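Local coordinates for hypothetical protein TTHA0179 (Thermus thermophilus, PDB 2DPW) that is of unknown function but carries a MobA-like NTP transferase domain and probably acts as a nucleotidyltransferase, at residues M1-E13 with A79-G92. Numbering follows the deposited sequence.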
loop_
_atom_site.group_PDB
_atom_site.type_symbol
_atom_site.label_atom_id
_atom_site.label_comp_id
_atom_site.label_asym_id
_atom_site.label_seq_id
_atom_site.Cartn_x
_atom_site.Cartn_y
_atom_site.Cartn_z
HETATM N N MSE A 1 -21.234 6.886 -10.359
HETATM C CA MSE A 1 -20.812 5.523 -9.925
HETATM C C MSE A 1 -19.492 5.579 -9.170
HETATM O O MSE A 1 -18.477 5.994 -9.724
HETATM C CB MSE A 1 -20.657 4.607 -11.137
HETATM C CG MSE A 1 -20.314 3.164 -10.765
HETATM SE SE MSE A 1 -20.088 1.975 -12.284
HETATM C CE MSE A 1 -19.591 0.336 -11.417
ATOM N N ARG A 2 -19.511 5.148 -7.911
ATOM C CA ARG A 2 -18.315 5.157 -7.075
ATOM C C ARG A 2 -17.239 4.201 -7.572
ATOM O O ARG A 2 -17.516 3.029 -7.840
ATOM C CB ARG A 2 -18.666 4.773 -5.638
ATOM C CG ARG A 2 -19.807 5.557 -5.023
ATOM C CD ARG A 2 -20.260 4.916 -3.713
ATOM N NE ARG A 2 -19.244 5.039 -2.675
ATOM C CZ ARG A 2 -19.082 6.110 -1.903
ATOM N NH1 ARG A 2 -19.878 7.161 -2.040
ATOM N NH2 ARG A 2 -18.117 6.132 -0.994
ATOM N N PRO A 3 -15.994 4.696 -7.710
ATOM C CA PRO A 3 -14.861 3.888 -8.162
ATOM C C PRO A 3 -14.482 2.878 -7.073
ATOM O O PRO A 3 -14.773 3.073 -5.885
ATOM C CB PRO A 3 -13.758 4.923 -8.382
ATOM C CG PRO A 3 -14.496 6.135 -8.721
ATOM C CD PRO A 3 -15.618 6.118 -7.709
ATOM N N SER A 4 -13.816 1.809 -7.482
ATOM C CA SER A 4 -13.440 0.771 -6.547
ATOM C C SER A 4 -12.147 0.979 -5.802
ATOM O O SER A 4 -11.252 1.696 -6.237
ATOM C CB SER A 4 -13.391 -0.572 -7.261
ATOM O OG SER A 4 -14.693 -0.957 -7.645
ATOM N N ALA A 5 -12.080 0.329 -4.655
ATOM C CA ALA A 5 -10.919 0.365 -3.796
ATOM C C ALA A 5 -10.798 -1.061 -3.295
ATOM O O ALA A 5 -11.777 -1.810 -3.320
ATOM C CB ALA A 5 -11.160 1.302 -2.641
ATOM N N ILE A 6 -9.609 -1.464 -2.871
ATOM C CA ILE A 6 -9.454 -2.815 -2.352
ATOM C C ILE A 6 -8.635 -2.770 -1.090
ATOM O O ILE A 6 -7.595 -2.124 -1.024
ATOM C CB ILE A 6 -8.761 -3.765 -3.348
ATOM C CG1 ILE A 6 -9.575 -3.844 -4.646
ATOM C CG2 ILE A 6 -8.589 -5.141 -2.698
ATOM C CD1 ILE A 6 -9.004 -4.763 -5.699
ATOM N N VAL A 7 -9.115 -3.463 -0.080
ATOM C CA VAL A 7 -8.418 -3.498 1.178
ATOM C C VAL A 7 -7.939 -4.898 1.474
ATOM O O VAL A 7 -8.735 -5.826 1.676
ATOM C CB VAL A 7 -9.313 -3.022 2.296
ATOM C CG1 VAL A 7 -8.577 -3.072 3.592
ATOM C CG2 VAL A 7 -9.773 -1.617 1.992
ATOM N N LEU A 8 -6.619 -5.036 1.471
ATOM C CA LEU A 8 -5.969 -6.301 1.741
ATOM C C LEU A 8 -5.662 -6.324 3.218
ATOM O O LEU A 8 -4.539 -6.071 3.640
ATOM C CB LEU A 8 -4.687 -6.400 0.922
ATOM C CG LEU A 8 -4.921 -6.300 -0.587
ATOM C CD1 LEU A 8 -3.595 -6.405 -1.305
ATOM C CD2 LEU A 8 -5.875 -7.410 -1.043
ATOM N N ALA A 9 -6.695 -6.598 4.000
ATOM C CA ALA A 9 -6.574 -6.662 5.443
ATOM C C ALA A 9 -6.246 -8.091 5.796
ATOM O O ALA A 9 -6.130 -8.446 6.968
ATOM C CB ALA A 9 -7.874 -6.252 6.094
ATOM N N GLY A 10 -6.104 -8.914 4.769
ATOM C CA GLY A 10 -5.784 -10.302 4.999
ATOM C C GLY A 10 -4.453 -10.411 5.711
ATOM O O GLY A 10 -3.662 -9.463 5.735
ATOM N N GLY A 11 -4.204 -11.570 6.302
ATOM C CA GLY A 11 -2.954 -11.763 6.993
ATOM C C GLY A 11 -3.103 -12.163 8.441
ATOM O O GLY A 11 -3.655 -11.426 9.254
ATOM N N LYS A 12 -2.617 -13.354 8.755
ATOM C CA LYS A 12 -2.644 -13.860 10.120
ATOM C C LYS A 12 -1.423 -13.244 10.804
ATOM O O LYS A 12 -0.460 -12.869 10.120
ATOM C CB LYS A 12 -2.531 -15.388 10.119
ATOM C CG LYS A 12 -2.480 -16.026 11.503
ATOM C CD LYS A 12 -1.058 -16.124 12.051
ATOM C CE LYS A 12 -1.028 -16.851 13.391
ATOM N NZ LYS A 12 0.369 -17.091 13.824
ATOM N N GLU A 13 -1.457 -13.112 12.126
ATOM C CA GLU A 13 -0.315 -12.540 12.822
ATOM C C GLU A 13 -0.232 -12.948 14.275
ATOM O O GLU A 13 -1.187 -13.475 14.850
ATOM C CB GLU A 13 -0.279 -11.012 12.747
ATOM C CG GLU A 13 1.138 -10.525 13.049
ATOM C CD GLU A 13 1.486 -9.144 12.539
ATOM O OE1 GLU A 13 0.847 -8.652 11.591
ATOM O OE2 GLU A 13 2.440 -8.556 13.089
ATOM N N ALA A 79 -9.488 -10.000 -5.570
ATOM C CA ALA A 79 -10.252 -8.759 -5.531
ATOM C C ALA A 79 -10.350 -8.069 -6.899
ATOM O O ALA A 79 -11.373 -7.482 -7.235
ATOM C CB ALA A 79 -9.627 -7.819 -4.508
ATOM N N LEU A 80 -9.280 -8.136 -7.683
ATOM C CA LEU A 80 -9.264 -7.522 -9.006
ATOM C C LEU A 80 -10.356 -8.100 -9.899
ATOM O O LEU A 80 -10.966 -7.377 -10.686
ATOM C CB LEU A 80 -7.897 -7.717 -9.665
ATOM C CG LEU A 80 -6.808 -6.735 -9.226
ATOM C CD1 LEU A 80 -5.444 -7.190 -9.716
ATOM C CD2 LEU A 80 -7.132 -5.365 -9.773
ATOM N N GLU A 81 -10.595 -9.405 -9.774
ATOM C CA GLU A 81 -11.623 -10.075 -10.562
ATOM C C GLU A 81 -12.958 -9.366 -10.353
ATOM O O GLU A 81 -13.820 -9.365 -11.230
ATOM C CB GLU A 81 -11.777 -11.540 -10.130
ATOM C CG GLU A 81 -10.573 -12.441 -10.388
ATOM C CD GLU A 81 -10.835 -13.902 -10.018
ATOM O OE1 GLU A 81 -11.761 -14.171 -9.218
ATOM O OE2 GLU A 81 -10.101 -14.783 -10.520
ATOM N N HIS A 82 -13.119 -8.751 -9.186
ATOM C CA HIS A 82 -14.361 -8.066 -8.858
ATOM C C HIS A 82 -14.370 -6.547 -9.021
ATOM O O HIS A 82 -15.239 -5.873 -8.480
ATOM C CB HIS A 82 -14.784 -8.423 -7.430
ATOM C CG HIS A 82 -14.984 -9.889 -7.207
ATOM N ND1 HIS A 82 -13.937 -10.762 -7.007
ATOM C CD2 HIS A 82 -16.112 -10.640 -7.177
ATOM C CE1 HIS A 82 -14.409 -11.989 -6.864
ATOM N NE2 HIS A 82 -15.727 -11.941 -6.964
ATOM N N VAL A 83 -13.421 -5.988 -9.754
ATOM C CA VAL A 83 -13.435 -4.542 -9.927
ATOM C C VAL A 83 -13.134 -4.148 -11.363
ATOM O O VAL A 83 -12.786 -4.991 -12.184
ATOM C CB VAL A 83 -12.422 -3.848 -8.981
ATOM C CG1 VAL A 83 -12.677 -4.271 -7.549
ATOM C CG2 VAL A 83 -11.000 -4.186 -9.389
ATOM N N GLU A 84 -13.282 -2.863 -11.664
ATOM C CA GLU A 84 -13.015 -2.359 -13.006
ATOM C C GLU A 84 -12.474 -0.936 -12.927
ATOM O O GLU A 84 -12.714 -0.226 -11.948
ATOM C CB GLU A 84 -14.294 -2.373 -13.849
ATOM C CG GLU A 84 -14.905 -3.765 -14.114
ATOM C CD GLU A 84 -14.044 -4.655 -15.016
ATOM O OE1 GLU A 84 -13.439 -4.134 -15.983
ATOM O OE2 GLU A 84 -13.990 -5.881 -14.767
ATOM N N GLY A 85 -11.730 -0.534 -13.955
ATOM C CA GLY A 85 -11.174 0.808 -14.012
ATOM C C GLY A 85 -9.901 1.027 -13.227
ATOM O O GLY A 85 -9.050 0.141 -13.151
ATOM N N ARG A 86 -9.758 2.224 -12.662
ATOM C CA ARG A 86 -8.587 2.546 -11.855
ATOM C C ARG A 86 -8.988 2.258 -10.419
ATOM O O ARG A 86 -10.030 2.727 -9.964
ATOM C CB ARG A 86 -8.203 4.013 -12.005
ATOM C CG ARG A 86 -6.747 4.276 -11.676
ATOM C CD ARG A 86 -6.300 5.701 -12.006
ATOM N NE ARG A 86 -6.939 6.689 -11.137
ATOM C CZ ARG A 86 -6.571 7.965 -11.047
ATOM N NH1 ARG A 86 -5.555 8.419 -11.774
ATOM N NH2 ARG A 86 -7.217 8.788 -10.229
ATOM N N VAL A 87 -8.176 1.467 -9.720
ATOM C CA VAL A 87 -8.463 1.090 -8.339
ATOM C C VAL A 87 -7.352 1.398 -7.355
ATOM O O VAL A 87 -6.168 1.234 -7.649
ATOM C CB VAL A 87 -8.783 -0.413 -8.230
ATOM C CG1 VAL A 87 -8.952 -0.818 -6.762
ATOM C CG2 VAL A 87 -10.053 -0.718 -9.012
ATOM N N LEU A 88 -7.758 1.845 -6.175
ATOM C CA LEU A 88 -6.818 2.164 -5.126
ATOM C C LEU A 88 -6.735 1.003 -4.155
ATOM O O LEU A 88 -7.734 0.546 -3.607
ATOM C CB LEU A 88 -7.245 3.427 -4.391
ATOM C CG LEU A 88 -6.353 3.809 -3.210
ATOM C CD1 LEU A 88 -4.918 3.993 -3.679
ATOM C CD2 LEU A 88 -6.873 5.075 -2.574
ATOM N N VAL A 89 -5.526 0.515 -3.956
ATOM C CA VAL A 89 -5.331 -0.591 -3.058
ATOM C C VAL A 89 -4.754 -0.087 -1.764
ATOM O O VAL A 89 -3.975 0.866 -1.748
ATOM C CB VAL A 89 -4.372 -1.619 -3.649
ATOM C CG1 VAL A 89 -4.240 -2.806 -2.705
ATOM C CG2 VAL A 89 -4.876 -2.052 -5.008
ATOM N N ALA A 90 -5.146 -0.737 -0.679
ATOM C CA ALA A 90 -4.659 -0.374 0.638
ATOM C C ALA A 90 -4.676 -1.552 1.593
ATOM O O ALA A 90 -5.507 -2.459 1.477
ATOM C CB ALA A 90 -5.495 0.749 1.208
ATOM N N THR A 91 -3.732 -1.534 2.525
ATOM C CA THR A 91 -3.657 -2.558 3.556
ATOM C C THR A 91 -4.580 -2.100 4.694
ATOM O O THR A 91 -4.836 -0.905 4.851
ATOM C CB THR A 91 -2.236 -2.696 4.098
ATOM O OG1 THR A 91 -1.821 -1.447 4.670
ATOM C CG2 THR A 91 -1.292 -3.093 2.990
ATOM N N GLY A 92 -5.071 -3.038 5.490
ATOM C CA GLY A 92 -5.965 -2.663 6.568
ATOM C C GLY A 92 -5.335 -2.241 7.884
ATOM O O GLY A 92 -6.025 -2.234 8.902
#
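Strands 4-8 and 86-91 pair in parallel within the central sheet of the MobA-like NTP transferase domain (GT-A clan); their short axes approach to 4.6 Å and diverge by 20°. The register sets A5 against L88, I6 against V89 and V7 against A90. I6 takes part in two of the three well-formed bonds: its N donates to L88 O at 2.8 Å, and its O accepts from A90 N at 2.8 Å, the donor lying almost straight beyond the carbonyl (C=O...N 175°). A90 O then receives L8 N, also at 2.8 Å, while L88 N to S4 O is weak.

On the face bearing I6 and V89, A79 of helix 72-81 lies over I6, and V83 of the following loop meets S4 and I6. With CG1 anti to the carbonyl carbon (chi1 -59°) and an extended tail, I6 reaches A79 CB with both CG2 and CD1, while its CG1 meets V87 CG1 at 3.7 Å, the two side chains crossing at about a right angle. V83 CG1 lies 3.8 Å from S4 CB, and L8 CD1 packs on V89 CG1. Shortening I6 to an alanine is likely to open a gap beneath A79 CB and leave V87 CG1 without its contact to I6 CG1. On the other face, A5 and V7 pack against helix 35-44. Both also bond through their backbones to strand 48-52, so strand 4-8 is hydrogen-bonded along both edges, while apolar contacts join the helix end to the sheet.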